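Local coordinates for protein nucleoside 2-deoxyribosyltransferase (Enterococcus faecalis, PDB 7M5H) that belongs to the nucleoside 2-deoxyribosyltransferase family and probably cleaves N-glycosidic bonds of deoxyribonucleotides, with an activity such as 5-hydroxymethyl-dUMP N-hydrolase, at residues I7-P12 against R20-L25; Q28-Q31 against D37-L40; H115-A120 against N127-L132. All coordinates share one frame; numbering follows the deposited sequence.

Contact 1 of 3, residues I7-P12 against R20-L25; sequences IYFAGP and RYNAYL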
ATOM      1  N   ILE B   7     -15.553  22.156  -8.241  1.00 57.40           N
ATOM      2  CA  ILE B   7     -15.168  20.752  -8.159  1.00 55.79           C
ATOM      3  C   ILE B   7     -13.784  20.662  -7.534  1.00 49.71           C
ATOM      4  O   ILE B   7     -12.866  21.386  -7.937  1.00 49.94           O
ATOM      5  CB  ILE B   7     -15.181  20.082  -9.543  1.00 50.75           C
ATOM      6  CG1 ILE B   7     -16.584  20.126 -10.152  1.00 52.49           C
ATOM      7  CG2 ILE B   7     -14.685  18.648  -9.447  1.00 47.86           C
ATOM      8  CD1 ILE B   7     -16.667  19.490 -11.522  1.00 53.19           C
ATOM      9  N   TYR B   8     -13.637  19.778  -6.552  1.00 46.01           N
ATOM     10  CA  TYR B   8     -12.338  19.444  -5.984  1.00 47.67           C
ATOM     11  C   TYR B   8     -11.888  18.113  -6.569  1.00 46.51           C
ATOM     12  O   TYR B   8     -12.609  17.114  -6.474  1.00 44.26           O
ATOM     13  CB  TYR B   8     -12.400  19.366  -4.459  1.00 42.63           C
ATOM     14  CG  TYR B   8     -11.060  19.086  -3.815  1.00 40.90           C
ATOM     15  CD1 TYR B   8     -10.177  20.118  -3.525  1.00 46.43           C
ATOM     16  CD2 TYR B   8     -10.676  17.789  -3.499  1.00 38.85           C
ATOM     17  CE1 TYR B   8      -8.950  19.867  -2.939  1.00 43.95           C
ATOM     18  CE2 TYR B   8      -9.451  17.527  -2.914  1.00 45.62           C
ATOM     19  CZ  TYR B   8      -8.593  18.570  -2.635  1.00 45.25           C
ATOM     20  OH  TYR B   8      -7.373  18.315  -2.051  1.00 39.33           O
ATOM     21  N   PHE B   9     -10.703  18.100  -7.172  1.00 46.12           N
ATOM     22  CA  PHE B   9     -10.155  16.901  -7.802  1.00 44.52           C
ATOM     23  C   PHE B   9      -9.241  16.212  -6.795  1.00 47.68           C
ATOM     24  O   PHE B   9      -8.112  16.653  -6.558  1.00 42.30           O
ATOM     25  CB  PHE B   9      -9.414  17.255  -9.086  1.00 47.07           C
ATOM     26  CG  PHE B   9      -9.086  16.067  -9.944  1.00 46.95           C
ATOM     27  CD1 PHE B   9      -9.967  15.643 -10.924  1.00 43.43           C
ATOM     28  CD2 PHE B   9      -7.901  15.372  -9.767  1.00 45.03           C
ATOM     29  CE1 PHE B   9      -9.672  14.551 -11.715  1.00 43.75           C
ATOM     30  CE2 PHE B   9      -7.597  14.280 -10.556  1.00 46.27           C
ATOM     31  CZ  PHE B   9      -8.485  13.868 -11.531  1.00 42.19           C
ATOM     32  N   ALA B  10      -9.730  15.126  -6.203  1.00 38.41           N
ATOM     33  CA  ALA B  10      -8.965  14.362  -5.229  1.00 41.92           C
ATOM     34  C   ALA B  10      -8.236  13.219  -5.923  1.00 38.71           C
ATOM     35  O   ALA B  10      -8.831  12.481  -6.716  1.00 42.19           O
ATOM     36  CB  ALA B  10      -9.879  13.817  -4.129  1.00 35.76           C
ATOM     37  N   GLY B  11      -6.949  13.078  -5.622  1.00 39.43           N
ATOM     38  CA  GLY B  11      -6.135  12.038  -6.201  1.00 36.62           C
ATOM     39  C   GLY B  11      -4.671  12.237  -5.874  1.00 36.33           C
ATOM     40  O   GLY B  11      -4.220  13.357  -5.612  1.00 37.31           O
ATOM     41  N   PRO B  12      -3.899  11.151  -5.866  1.00 32.44           N
ATOM     42  CA  PRO B  12      -2.451  11.286  -5.679  1.00 39.56           C
ATOM     43  C   PRO B  12      -1.848  12.135  -6.787  1.00 38.76           C
ATOM     44  O   PRO B  12      -2.282  12.082  -7.940  1.00 36.36           O
ATOM     45  CB  PRO B  12      -1.947   9.839  -5.727  1.00 34.93           C
ATOM     46  CG  PRO B  12      -3.015   9.084  -6.459  1.00 36.16           C
ATOM     47  CD  PRO B  12      -4.305   9.750  -6.075  1.00 29.25           C
ATOM     48  N   ARG B  20       0.612  13.518 -14.674  1.00 44.78           N
ATOM     49  CA  ARG B  20       0.203  13.607 -16.072  1.00 45.92           C
ATOM     50  C   ARG B  20      -1.244  13.169 -16.257  1.00 46.98           C
ATOM     51  O   ARG B  20      -1.973  13.747 -17.071  1.00 50.87           O
ATOM     52  CB  ARG B  20       1.130  12.762 -16.945  1.00 49.20           C
ATOM     53  CG  ARG B  20       2.554  13.285 -17.041  1.00 47.83           C
ATOM     54  CD  ARG B  20       3.439  12.308 -17.797  1.00 47.85           C
ATOM     55  NE  ARG B  20       2.862  11.951 -19.089  1.00 55.01           N
ATOM     56  CZ  ARG B  20       3.121  12.588 -20.225  1.00 56.33           C
ATOM     57  NH1 ARG B  20       3.957  13.620 -20.236  1.00 59.07           N
ATOM     58  NH2 ARG B  20       2.547  12.194 -21.353  1.00 56.02           N
ATOM     59  N   TYR B  21      -1.678  12.147 -15.517  1.00 48.57           N
ATOM     60  CA  TYR B  21      -3.046  11.666 -15.669  1.00 47.06           C
ATOM     61  C   TYR B  21      -4.047  12.662 -15.099  1.00 48.37           C
ATOM     62  O   TYR B  21      -5.115  12.877 -15.684  1.00 46.53           O
ATOM     63  CB  TYR B  21      -3.204  10.302 -15.002  1.00 42.52           C
ATOM     64  CG  TYR B  21      -4.539   9.645 -15.273  1.00 48.51           C
ATOM     65  CD1 TYR B  21      -4.874   9.210 -16.549  1.00 45.22           C
ATOM     66  CD2 TYR B  21      -5.463   9.456 -14.253  1.00 37.57           C
ATOM     67  CE1 TYR B  21      -6.093   8.608 -16.804  1.00 43.90           C
ATOM     68  CE2 TYR B  21      -6.684   8.854 -14.498  1.00 43.82           C
ATOM     69  CZ  TYR B  21      -6.994   8.433 -15.773  1.00 48.95           C
ATOM     70  OH  TYR B  21      -8.208   7.834 -16.022  1.00 47.14           O
ATOM     71  N   ASN B  22      -3.722  13.280 -13.959  1.00 48.18           N
ATOM     72  CA  ASN B  22      -4.601  14.299 -13.396  1.00 44.97           C
ATOM     73  C   ASN B  22      -4.800  15.452 -14.371  1.00 46.84           C
ATOM     74  O   ASN B  22      -5.927  15.917 -14.574  1.00 49.57           O
ATOM     75  CB  ASN B  22      -4.039  14.815 -12.069  1.00 45.58           C
ATOM     76  CG  ASN B  22      -4.026  13.754 -10.984  1.00 42.33           C
ATOM     77  OD1 ASN B  22      -4.732  12.750 -11.070  1.00 42.90           O
ATOM     78  ND2 ASN B  22      -3.225  13.979  -9.948  1.00 41.56           N
ATOM     79  N   ALA B  23      -3.715  15.921 -14.994  1.00 51.08           N
ATOM     80  CA  ALA B  23      -3.831  17.009 -15.959  1.00 51.33           C
ATOM     81  C   ALA B  23      -4.605  16.572 -17.195  1.00 52.70           C
ATOM     82  O   ALA B  23      -5.355  17.365 -17.777  1.00 55.31           O
ATOM     83  CB  ALA B  23      -2.441  17.515 -16.346  1.00 53.12           C
ATOM     84  N   TYR B  24      -4.438  15.315 -17.609  1.00 51.19           N
ATOM     85  CA  TYR B  24      -5.150  14.815 -18.780  1.00 55.94           C
ATOM     86  C   TYR B  24      -6.646  14.692 -18.512  1.00 54.33           C
ATOM     87  O   TYR B  24      -7.464  14.959 -19.401  1.00 54.18           O
ATOM     88  CB  TYR B  24      -4.553  13.472 -19.209  1.00 52.83           C
ATOM     89  CG  TYR B  24      -5.498  12.564 -19.962  1.00 59.44           C
ATOM     90  CD1 TYR B  24      -5.798  12.790 -21.300  1.00 60.31           C
ATOM     91  CD2 TYR B  24      -6.072  11.462 -19.340  1.00 55.80           C
ATOM     92  CE1 TYR B  24      -6.657  11.953 -21.991  1.00 57.74           C
ATOM     93  CE2 TYR B  24      -6.929  10.621 -20.022  1.00 53.87           C
ATOM     94  CZ  TYR B  24      -7.217  10.869 -21.346  1.00 57.60           C
ATOM     95  OH  TYR B  24      -8.072  10.032 -22.026  1.00 65.25           O
ATOM     96  N   LEU B  25      -7.025  14.299 -17.294  1.00 49.08           N
ATOM     97  CA  LEU B  25      -8.441  14.194 -16.957  1.00 51.11           C
ATOM     98  C   LEU B  25      -9.067  15.563 -16.721  1.00 56.26           C
ATOM     99  O   LEU B  25     -10.174  15.832 -17.202  1.00 54.94           O
ATOM    100  CB  LEU B  25      -8.631  13.316 -15.721  1.00 53.83           C
ATOM    101  CG  LEU B  25      -8.942  11.836 -15.936  1.00 55.71           C
ATOM    102  CD1 LEU B  25      -9.342  11.201 -14.617  1.00 50.22           C
ATOM    103  CD2 LEU B  25     -10.039  11.661 -16.972  1.00 53.34           C
TER
HETATM  104  O   HOH W   1      -4.303  10.683  -9.292  1.00 41.33           O

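Contact 2 of 3, residues Q28-Q31 against D37-L40; sequences QIRQ and DLYL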
ATOM      1  N   GLN B  28     -10.202  17.398 -19.783  1.00 59.73           N
ATOM      2  CA  GLN B  28     -11.463  16.905 -20.328  1.00 62.81           C
ATOM      3  C   GLN B  28     -12.649  17.374 -19.494  1.00 61.90           C
ATOM      4  O   GLN B  28     -13.710  17.700 -20.042  1.00 62.04           O
ATOM      5  CB  GLN B  28     -11.444  15.380 -20.409  1.00 59.97           C
ATOM      6  CG  GLN B  28     -10.475  14.813 -21.427  1.00 60.52           C
ATOM      7  CD  GLN B  28     -10.479  13.298 -21.437  1.00 65.08           C
ATOM      8  OE1 GLN B  28      -9.552  12.662 -20.935  1.00 69.75           O
ATOM      9  NE2 GLN B  28     -11.527  12.710 -22.005  1.00 62.86           N
ATOM     10  N   ILE B  29     -12.494  17.407 -18.169  1.00 57.54           N
ATOM     11  CA  ILE B  29     -13.594  17.826 -17.302  1.00 63.19           C
ATOM     12  C   ILE B  29     -13.929  19.292 -17.542  1.00 66.21           C
ATOM     13  O   ILE B  29     -15.099  19.671 -17.661  1.00 66.33           O
ATOM     14  CB  ILE B  29     -13.248  17.563 -15.825  1.00 57.93           C
ATOM     15  CG1 ILE B  29     -13.031  16.069 -15.584  1.00 51.48           C
ATOM     16  CG2 ILE B  29     -14.344  18.099 -14.918  1.00 55.12           C
ATOM     17  CD1 ILE B  29     -12.671  15.729 -14.153  1.00 48.20           C
ATOM     18  N   ARG B  30     -12.900  20.140 -17.622  1.00 61.57           N
ATOM     19  CA  ARG B  30     -13.132  21.564 -17.832  1.00 66.94           C
ATOM     20  C   ARG B  30     -13.720  21.846 -19.210  1.00 68.21           C
ATOM     21  O   ARG B  30     -14.417  22.850 -19.387  1.00 70.50           O
ATOM     22  CB  ARG B  30     -11.830  22.339 -17.632  1.00 65.38           C
ATOM     23  CG  ARG B  30     -11.404  22.454 -16.174  1.00 62.96           C
ATOM     24  CD  ARG B  30      -9.976  22.959 -16.042  1.00 63.39           C
ATOM     25  NE  ARG B  30      -9.623  23.237 -14.652  1.00 61.59           N
ATOM     26  CZ  ARG B  30      -8.376  23.383 -14.211  1.00 61.00           C
ATOM     27  NH1 ARG B  30      -7.355  23.264 -15.048  1.00 62.05           N
ATOM     28  NH2 ARG B  30      -8.151  23.637 -12.929  1.00 59.50           N
ATOM     29  N   GLN B  31     -13.462  20.976 -20.187  1.00 68.08           N
ATOM     30  CA  GLN B  31     -14.027  21.150 -21.520  1.00 71.26           C
ATOM     31  C   GLN B  31     -15.492  20.745 -21.604  1.00 71.33           C
ATOM     32  O   GLN B  31     -16.121  20.982 -22.641  1.00 74.19           O
ATOM     33  CB  GLN B  31     -13.218  20.355 -22.548  1.00 71.59           C
ATOM     34  CG  GLN B  31     -11.895  20.998 -22.912  1.00 75.29           C
ATOM     35  CD  GLN B  31     -12.060  22.430 -23.379  1.00 87.99           C
ATOM     36  OE1 GLN B  31     -12.848  22.715 -24.281  1.00 81.16           O
ATOM     37  NE2 GLN B  31     -11.321  23.344 -22.760  1.00 93.14           N
ATOM     38  N   ASP B  37     -15.751  25.109 -12.238  1.00 66.02           N
ATOM     39  CA  ASP B  37     -14.601  25.723 -11.577  1.00 69.51           C
ATOM     40  C   ASP B  37     -13.896  24.616 -10.796  1.00 61.56           C
ATOM     41  O   ASP B  37     -14.187  24.382  -9.622  1.00 58.25           O
ATOM     42  CB  ASP B  37     -15.034  26.871 -10.667  1.00 64.98           C
ATOM     43  CG  ASP B  37     -13.868  27.498  -9.923  1.00 64.83           C
ATOM     44  OD1 ASP B  37     -12.711  27.318 -10.358  1.00 74.27           O
ATOM     45  OD2 ASP B  37     -14.110  28.168  -8.897  1.00 65.50           O
ATOM     46  N   LEU B  38     -12.964  23.936 -11.457  1.00 59.20           N
ATOM     47  CA  LEU B  38     -12.285  22.791 -10.867  1.00 55.90           C
ATOM     48  C   LEU B  38     -10.993  23.235 -10.193  1.00 55.43           C
ATOM     49  O   LEU B  38     -10.187  23.954 -10.789  1.00 57.43           O
ATOM     50  CB  LEU B  38     -11.995  21.731 -11.933  1.00 55.20           C
ATOM     51  CG  LEU B  38     -11.504  20.355 -11.464  1.00 51.80           C
ATOM     52  CD1 LEU B  38     -11.950  19.281 -12.438  1.00 51.39           C
ATOM     53  CD2 LEU B  38      -9.989  20.317 -11.307  1.00 51.00           C
ATOM     54  N   TYR B  39     -10.802  22.796  -8.952  1.00 52.95           N
ATOM     55  CA  TYR B  39      -9.573  23.033  -8.210  1.00 56.96           C
ATOM     56  C   TYR B  39      -8.707  21.781  -8.289  1.00 52.20           C
ATOM     57  O   TYR B  39      -9.143  20.695  -7.894  1.00 47.16           O
ATOM     58  CB  TYR B  39      -9.870  23.393  -6.754  1.00 51.33           C
ATOM     59  CG  TYR B  39      -8.634  23.667  -5.924  1.00 51.00           C
ATOM     60  CD1 TYR B  39      -8.115  24.951  -5.820  1.00 56.19           C
ATOM     61  CD2 TYR B  39      -7.989  22.643  -5.243  1.00 54.76           C
ATOM     62  CE1 TYR B  39      -6.986  25.205  -5.064  1.00 54.97           C
ATOM     63  CE2 TYR B  39      -6.860  22.886  -4.486  1.00 53.91           C
ATOM     64  CZ  TYR B  39      -6.363  24.169  -4.399  1.00 58.53           C
ATOM     65  OH  TYR B  39      -5.240  24.411  -3.644  1.00 56.05           O
ATOM     66  N   LEU B  40      -7.488  21.935  -8.798  1.00 50.80           N
ATOM     67  CA  LEU B  40      -6.533  20.836  -8.892  1.00 48.12           C
ATOM     68  C   LEU B  40      -5.352  21.137  -7.982  1.00 49.36           C
ATOM     69  O   LEU B  40      -4.625  22.118  -8.224  1.00 53.88           O
ATOM     70  CB  LEU B  40      -6.069  20.636 -10.337  1.00 52.51           C
ATOM     71  CG  LEU B  40      -5.164  19.431 -10.596  1.00 47.53           C
ATOM     72  CD1 LEU B  40      -5.811  18.158 -10.086  1.00 48.41           C
ATOM     73  CD2 LEU B  40      -4.843  19.312 -12.078  1.00 51.22           C
TER
HETATM   74  O   HOH W   2     -11.812  24.795 -13.886  1.00 53.22           O

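Contact 3 of 3, residues H115-A120 against N127-L132; sequences HQKLDA and NQFHYL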
ATOM      1  N   HIS B 115     -16.246 -18.033 -14.965  0.52 56.83           N
ATOM      2  CA  HIS B 115     -16.571 -18.968 -13.894  0.52 58.72           C
ATOM      3  C   HIS B 115     -15.319 -19.566 -13.265  0.52 57.68           C
ATOM      4  O   HIS B 115     -15.341 -19.949 -12.090  0.52 56.91           O
ATOM      5  CB  HIS B 115     -17.489 -20.072 -14.421  0.52 62.00           C
ATOM      6  CG  HIS B 115     -18.787 -19.564 -14.971  0.52 62.73           C
ATOM      7  ND1 HIS B 115     -19.763 -19.003 -14.176  0.52 60.23           N
ATOM      8  CD2 HIS B 115     -19.268 -19.534 -16.236  0.52 65.40           C
ATOM      9  CE1 HIS B 115     -20.790 -18.647 -14.928  0.52 63.33           C
ATOM     10  NE2 HIS B 115     -20.515 -18.958 -16.182  0.52 62.18           N
ATOM     11  N   GLN B 116     -14.222 -19.651 -14.022  1.00 53.63           N
ATOM     12  CA  GLN B 116     -12.982 -20.186 -13.469  1.00 55.29           C
ATOM     13  C   GLN B 116     -12.356 -19.214 -12.476  1.00 48.83           C
ATOM     14  O   GLN B 116     -11.778 -19.638 -11.468  1.00 49.60           O
ATOM     15  CB  GLN B 116     -12.002 -20.514 -14.594  1.00 56.02           C
ATOM     16  CG  GLN B 116     -12.482 -21.615 -15.524  1.00 59.46           C
ATOM     17  CD  GLN B 116     -11.454 -21.972 -16.575  1.00 65.74           C
ATOM     18  OE1 GLN B 116     -11.542 -21.532 -17.720  1.00 71.38           O
ATOM     19  NE2 GLN B 116     -10.469 -22.774 -16.191  1.00 67.55           N
ATOM     20  N   LYS B 117     -12.448 -17.909 -12.745  1.00 48.15           N
ATOM     21  CA  LYS B 117     -12.019 -16.924 -11.757  1.00 48.40           C
ATOM     22  C   LYS B 117     -12.837 -17.043 -10.477  1.00 50.31           C
ATOM     23  O   LYS B 117     -12.302 -16.895  -9.372  1.00 46.27           O
ATOM     24  CB  LYS B 117     -12.131 -15.510 -12.328  1.00 48.75           C
ATOM     25  CG  LYS B 117     -11.160 -15.202 -13.453  1.00 50.27           C
ATOM     26  CD  LYS B 117     -11.141 -13.711 -13.753  1.00 49.80           C
ATOM     27  CE  LYS B 117     -10.159 -13.380 -14.863  1.00 57.46           C
ATOM     28  NZ  LYS B 117      -9.944 -11.912 -14.983  1.00 56.83           N
ATOM     29  N   LEU B 118     -14.139 -17.311 -10.609  1.00 49.64           N
ATOM     30  CA  LEU B 118     -14.986 -17.459  -9.430  1.00 47.62           C
ATOM     31  C   LEU B 118     -14.670 -18.746  -8.679  1.00 48.91           C
ATOM     32  O   LEU B 118     -14.626 -18.754  -7.444  1.00 46.96           O
ATOM     33  CB  LEU B 118     -16.460 -17.423  -9.837  1.00 52.23           C
ATOM     34  CG  LEU B 118     -16.956 -16.153 -10.533  1.00 49.47           C
ATOM     35  CD1 LEU B 118     -18.419 -16.292 -10.933  1.00 50.42           C
ATOM     36  CD2 LEU B 118     -16.760 -14.944  -9.641  1.00 43.54           C
ATOM     37  N   ASP B 119     -14.447 -19.843  -9.408  1.00 46.39           N
ATOM     38  CA  ASP B 119     -14.112 -21.106  -8.758  1.00 49.22           C
ATOM     39  C   ASP B 119     -12.732 -21.060  -8.115  1.00 50.02           C
ATOM     40  O   ASP B 119     -12.489 -21.760  -7.125  1.00 49.10           O
ATOM     41  CB  ASP B 119     -14.184 -22.256  -9.766  1.00 53.94           C
ATOM     42  CG  ASP B 119     -15.585 -22.479 -10.299  1.00 70.00           C
ATOM     43  OD1 ASP B 119     -16.556 -22.128  -9.596  1.00 73.52           O
ATOM     44  OD2 ASP B 119     -15.715 -23.010 -11.423  1.00 86.30           O
ATOM     45  N   ALA B 120     -11.822 -20.246  -8.657  1.00 48.12           N
ATOM     46  CA  ALA B 120     -10.479 -20.146  -8.100  1.00 48.41           C
ATOM     47  C   ALA B 120     -10.478 -19.585  -6.686  1.00 43.55           C
ATOM     48  O   ALA B 120      -9.514 -19.805  -5.945  1.00 45.56           O
ATOM     49  CB  ALA B 120      -9.598 -19.279  -9.002  1.00 45.70           C
ATOM     50  N   ASN B 127      -7.200 -15.173  -5.780  1.00 37.52           N
ATOM     51  CA  ASN B 127      -8.160 -14.136  -6.135  1.00 35.74           C
ATOM     52  C   ASN B 127      -7.562 -13.205  -7.181  1.00 36.68           C
ATOM     53  O   ASN B 127      -6.534 -12.563  -6.937  1.00 32.74           O
ATOM     54  CB  ASN B 127      -8.572 -13.341  -4.898  1.00 30.68           C
ATOM     55  CG  ASN B 127      -9.450 -12.151  -5.239  1.00 33.44           C
ATOM     56  OD1 ASN B 127     -10.232 -12.196  -6.189  1.00 32.07           O
ATOM     57  ND2 ASN B 127      -9.314 -11.075  -4.472  1.00 30.56           N
ATOM     58  N   GLN B 128      -8.210 -13.119  -8.339  1.00 34.13           N
ATOM     59  CA  GLN B 128      -7.762 -12.251  -9.419  1.00 37.88           C
ATOM     60  C   GLN B 128      -8.457 -10.898  -9.419  1.00 37.92           C
ATOM     61  O   GLN B 128      -8.182 -10.075 -10.298  1.00 36.89           O
ATOM     62  CB  GLN B 128      -7.975 -12.940 -10.771  1.00 36.08           C
ATOM     63  CG  GLN B 128      -7.311 -14.299 -10.875  1.00 42.65           C
ATOM     64  CD  GLN B 128      -6.968 -14.675 -12.301  1.00 47.76           C
ATOM     65  OE1 GLN B 128      -7.458 -14.067 -13.251  1.00 53.91           O
ATOM     66  NE2 GLN B 128      -6.113 -15.677 -12.458  1.00 49.19           N
ATOM     67  N   PHE B 129      -9.337 -10.641  -8.455  1.00 30.96           N
ATOM     68  CA  PHE B 129     -10.122  -9.415  -8.420  1.00 31.82           C
ATOM     69  C   PHE B 129      -9.470  -8.416  -7.472  1.00 32.89           C
ATOM     70  O   PHE B 129      -9.340  -8.684  -6.271  1.00 31.28           O
ATOM     71  CB  PHE B 129     -11.562  -9.708  -8.003  1.00 33.13           C
ATOM     72  CG  PHE B 129     -12.305 -10.573  -8.982  1.00 37.56           C
ATOM     73  CD1 PHE B 129     -12.912 -10.014 -10.096  1.00 37.63           C
ATOM     74  CD2 PHE B 129     -12.383 -11.943  -8.800  1.00 36.00           C
ATOM     75  CE1 PHE B 129     -13.589 -10.807 -11.005  1.00 40.12           C
ATOM     76  CE2 PHE B 129     -13.060 -12.741  -9.706  1.00 39.90           C
ATOM     77  CZ  PHE B 129     -13.664 -12.171 -10.810  1.00 39.50           C
ATOM     78  N   HIS B 130      -9.056  -7.276  -8.019  1.00 31.48           N
ATOM     79  CA  HIS B 130      -8.480  -6.207  -7.216  1.00 33.50           C
ATOM     80  C   HIS B 130      -9.470  -5.758  -6.145  1.00 29.68           C
ATOM     81  O   HIS B 130     -10.688  -5.802  -6.335  1.00 29.55           O
ATOM     82  CB  HIS B 130      -8.086  -5.036  -8.119  1.00 32.34           C
ATOM     83  CG  HIS B 130      -7.493  -3.873  -7.391  1.00 30.20           C
ATOM     84  ND1 HIS B 130      -8.214  -2.736  -7.094  1.00 34.70           N
ATOM     85  CD2 HIS B 130      -6.243  -3.661  -6.913  1.00 30.98           C
ATOM     86  CE1 HIS B 130      -7.438  -1.878  -6.458  1.00 36.61           C
ATOM     87  NE2 HIS B 130      -6.236  -2.415  -6.335  1.00 33.15           N
ATOM     88  N   TYR B 131      -8.935  -5.334  -5.002  1.00 27.92           N
ATOM     89  CA  TYR B 131      -9.741  -5.020  -3.831  1.00 26.77           C
ATOM     90  C   TYR B 131      -9.639  -3.543  -3.476  1.00 31.44           C
ATOM     91  O   TYR B 131      -8.546  -2.966  -3.465  1.00 27.82           O
ATOM     92  CB  TYR B 131      -9.316  -5.867  -2.622  1.00 28.27           C
ATOM     93  CG  TYR B 131      -9.996  -5.461  -1.330  1.00 31.51           C
ATOM     94  CD1 TYR B 131     -11.271  -5.917  -1.022  1.00 29.89           C
ATOM     95  CD2 TYR B 131      -9.363  -4.621  -0.423  1.00 31.48           C
ATOM     96  CE1 TYR B 131     -11.898  -5.547   0.156  1.00 32.63           C
ATOM     97  CE2 TYR B 131      -9.980  -4.244   0.753  1.00 29.87           C
ATOM     98  CZ  TYR B 131     -11.247  -4.709   1.040  1.00 32.16           C
ATOM     99  OH  TYR B 131     -11.861  -4.333   2.213  1.00 33.94           O
ATOM    100  N   LEU B 132     -10.791  -2.944  -3.181  1.00 29.36           N
ATOM    101  CA  LEU B 132     -10.898  -1.602  -2.628  1.00 27.69           C
ATOM    102  C   LEU B 132     -11.545  -1.694  -1.254  1.00 27.90           C
ATOM    103  O   LEU B 132     -12.500  -2.454  -1.066  1.00 26.35           O
ATOM    104  CB  LEU B 132     -11.748  -0.684  -3.519  1.00 31.78           C
ATOM    105  CG  LEU B 132     -11.344  -0.401  -4.966  1.00 30.27           C
ATOM    106  CD1 LEU B 132     -12.537   0.162  -5.727  1.00 28.49           C
ATOM    107  CD2 LEU B 132     -10.179   0.569  -5.014  1.00 28.45           C
TER
HETATM  108  O   HOH W   3      -9.867 -15.490  -9.108  1.00 32.79           O
HETATM  109  O   HOH W   4      -9.688 -10.006 -12.559  1.00 35.59           O

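Contact 1 of 3, residues I7-P12 against R20-L25
The carbonyl oxygen of Pro12 is gripped by two donors, an amide of the helix and a water: Asn22 ND2 donates to Pro12 O over 2.9 Å with an N-H...O angle of 155°, and the water donates to the same oxygen. That water also donates to Asn22 OD1, 2.8 Å away, so both ends of the amide are tied to one carbonyl and its rotation about the last side-chain bond is fixed. Pro12 O lies close to the amide plane, whereas the donor stands tilted from the carbonyl plane. A second acceptor for ND2, Gln42 OE1, lies beyond the end of strand 36-39. With CG anti to its own carbonyl carbon (chi1 -66°), the Asn22 side chain leans from helix 16-30 toward the end of strand 5-10.

Asn22 also meets the ring of Phe9. Its OD1 sits at the ring edge, near the ring plane, 3.3 Å from Phe9 CE2, with the ring and amide planes turned 69° apart; the carbonyl oxygen thus faces the positive rim of the aromatic ring. Leu25 CD1 reaches the same edge further round, 4.2 Å from Phe9 CZ, its side chain crossing that of Phe9 at about a right angle. Val26 and Ile29 of the same helix also touch Phe9, as do Leu38 and Leu76 of the neighbouring strands and Leu40 just after strand 36-39, placing the ring in the hydrophobic core.

Gly11, just before Pro12, hydrogen-bonds through its backbone N to a glycerol, probably from the crystallisation liquor, which may mark a pocket. Strand, turn and helix here form the first beta-alpha step of a Rossmann-like parallel sheet, where the loop leaving the strand's C-terminal end probably borders the substrate pocket, as in related proteins.

Contact 2 of 3, residues Q28-Q31 against D37-L40
Arg30 and Ile29, near the end of helix 16-30, pack against Leu38 of strand 36-39, the second strand of a beta-alpha-beta crossover that starts from strand 5-10. Arg30 carries the polar half of the contact. Its chain runs extended from CG to NE (chi2 168°, chi3 173°), which carries the guanidinium to the backbone of the strand. NH2 donates to Leu38 O at 3.0 Å, nearly straight, with an N-H...O angle of 170°. The acceptor lies exactly in the guanidinium plane, at its edge, but the donor stands above the carbonyl plane, away from the usual lone-pair direction. Glu43 forms a salt bridge to NH2 as well, so one nitrogen is held by a backbone carbonyl and a carboxylate, which should steady the cation.

On the way, the arginine passes over the base of the leucine, its NE 3.9 Å from Leu38 CB, and the two side chains cross at about a right angle. Leu40, one residue after the strand, touches the guanidinium only lightly through its CB.

The apolar half is buried. Leu38 holds its CG anti to its backbone N, beside its carbonyl carbon, and from there sends CD1 to the helix. Ile29 turns its CG2 branch, which lies anti to its backbone N, to within 3.6 Å of Leu38 CD1, and Ile29 CD1 comes to 4.0 Å from that same methyl. Leu38 CD1 therefore lies against both branches of the isoleucine. Leu154 and Ile157 of helix 150-159 also pack on Ile29.

A water links the Arg30 side chain to the strand backbone: it accepts from Leu38 N at 2.8 Å and, more weakly, from Arg30 NE.

Contact 3 of 3, residues H115-A120 against N127-L132
Lys117 stretches from helix 115-120 across Gln128 and past the ring of Phe129. With its chain extended beyond CG, it crosses the Gln128 side chain at about a right angle, and the amide oxygen meets the far end of its aliphatic part: Gln128 OE1 is 3.2 Å from Lys117 CE. The ammonium itself stays further off, NZ standing 3.7 Å from Gln128 OE1, and the pair is not a hydrogen bond; CE, next to the ammonium, probably makes a weak polar CH contact.

Phe129 approaches the root of the lysine obliquely. Lys117 CB lies 3.9 Å from Phe129 CE2, and Leu118 CD2 touches the same ring carbon at 4.3 Å, so neighbouring helix residues share one corner of the ring. NZ is 6.0 Å from the ring centroid, at most a weak cation-pi attraction.

Two waters complete the join. One donates to Lys117 O and accepts from Gln128 N; the other lies between Lys117 NZ and Gln128 O, 2.7 Å from that oxygen.

The loop is shaped by an Asx turn at Asn127, whose OD1 accepts from Phe129 N at 2.9 Å, the donor lying above the amide's carbonyl plane. Tyr53 of the second subunit packs on Lys117 and Gln128. Asn127 ND2 bonds His130 O of the third subunit, and His130 O receives Asn127 ND2 of that subunit in return. The loop between helices 115-120 and 134-141 thus packs on the short helix as part of a long excursion from the Rossmann-like core, built into the subunit interfaces of the tetramer.

In the fold
Contacts 1 and 2 are successive halves of one beta-alpha-beta unit, sharing helix 16-30 and resting on neighbouring parallel strands. Their centres lie about 9 Å apart and they touch directly: Ile7 O is 2.7 Å from Tyr39 N, a probable sheet hydrogen bond, and Phe9 CD2 packs 3.5 Å from Leu40 CD1. A glycerol, probably from the crystallisation liquor, is bound at Gly11 in contact 1 and may mark a pocket. Contact 3 is centred about 29 Å from the centre of contact 1 and about 35 Å from that of contact 2, opposite the latter across the chain's centre. Contacts 1 and 3 both touch the second subunit, whereas contact 2 meets no other chain.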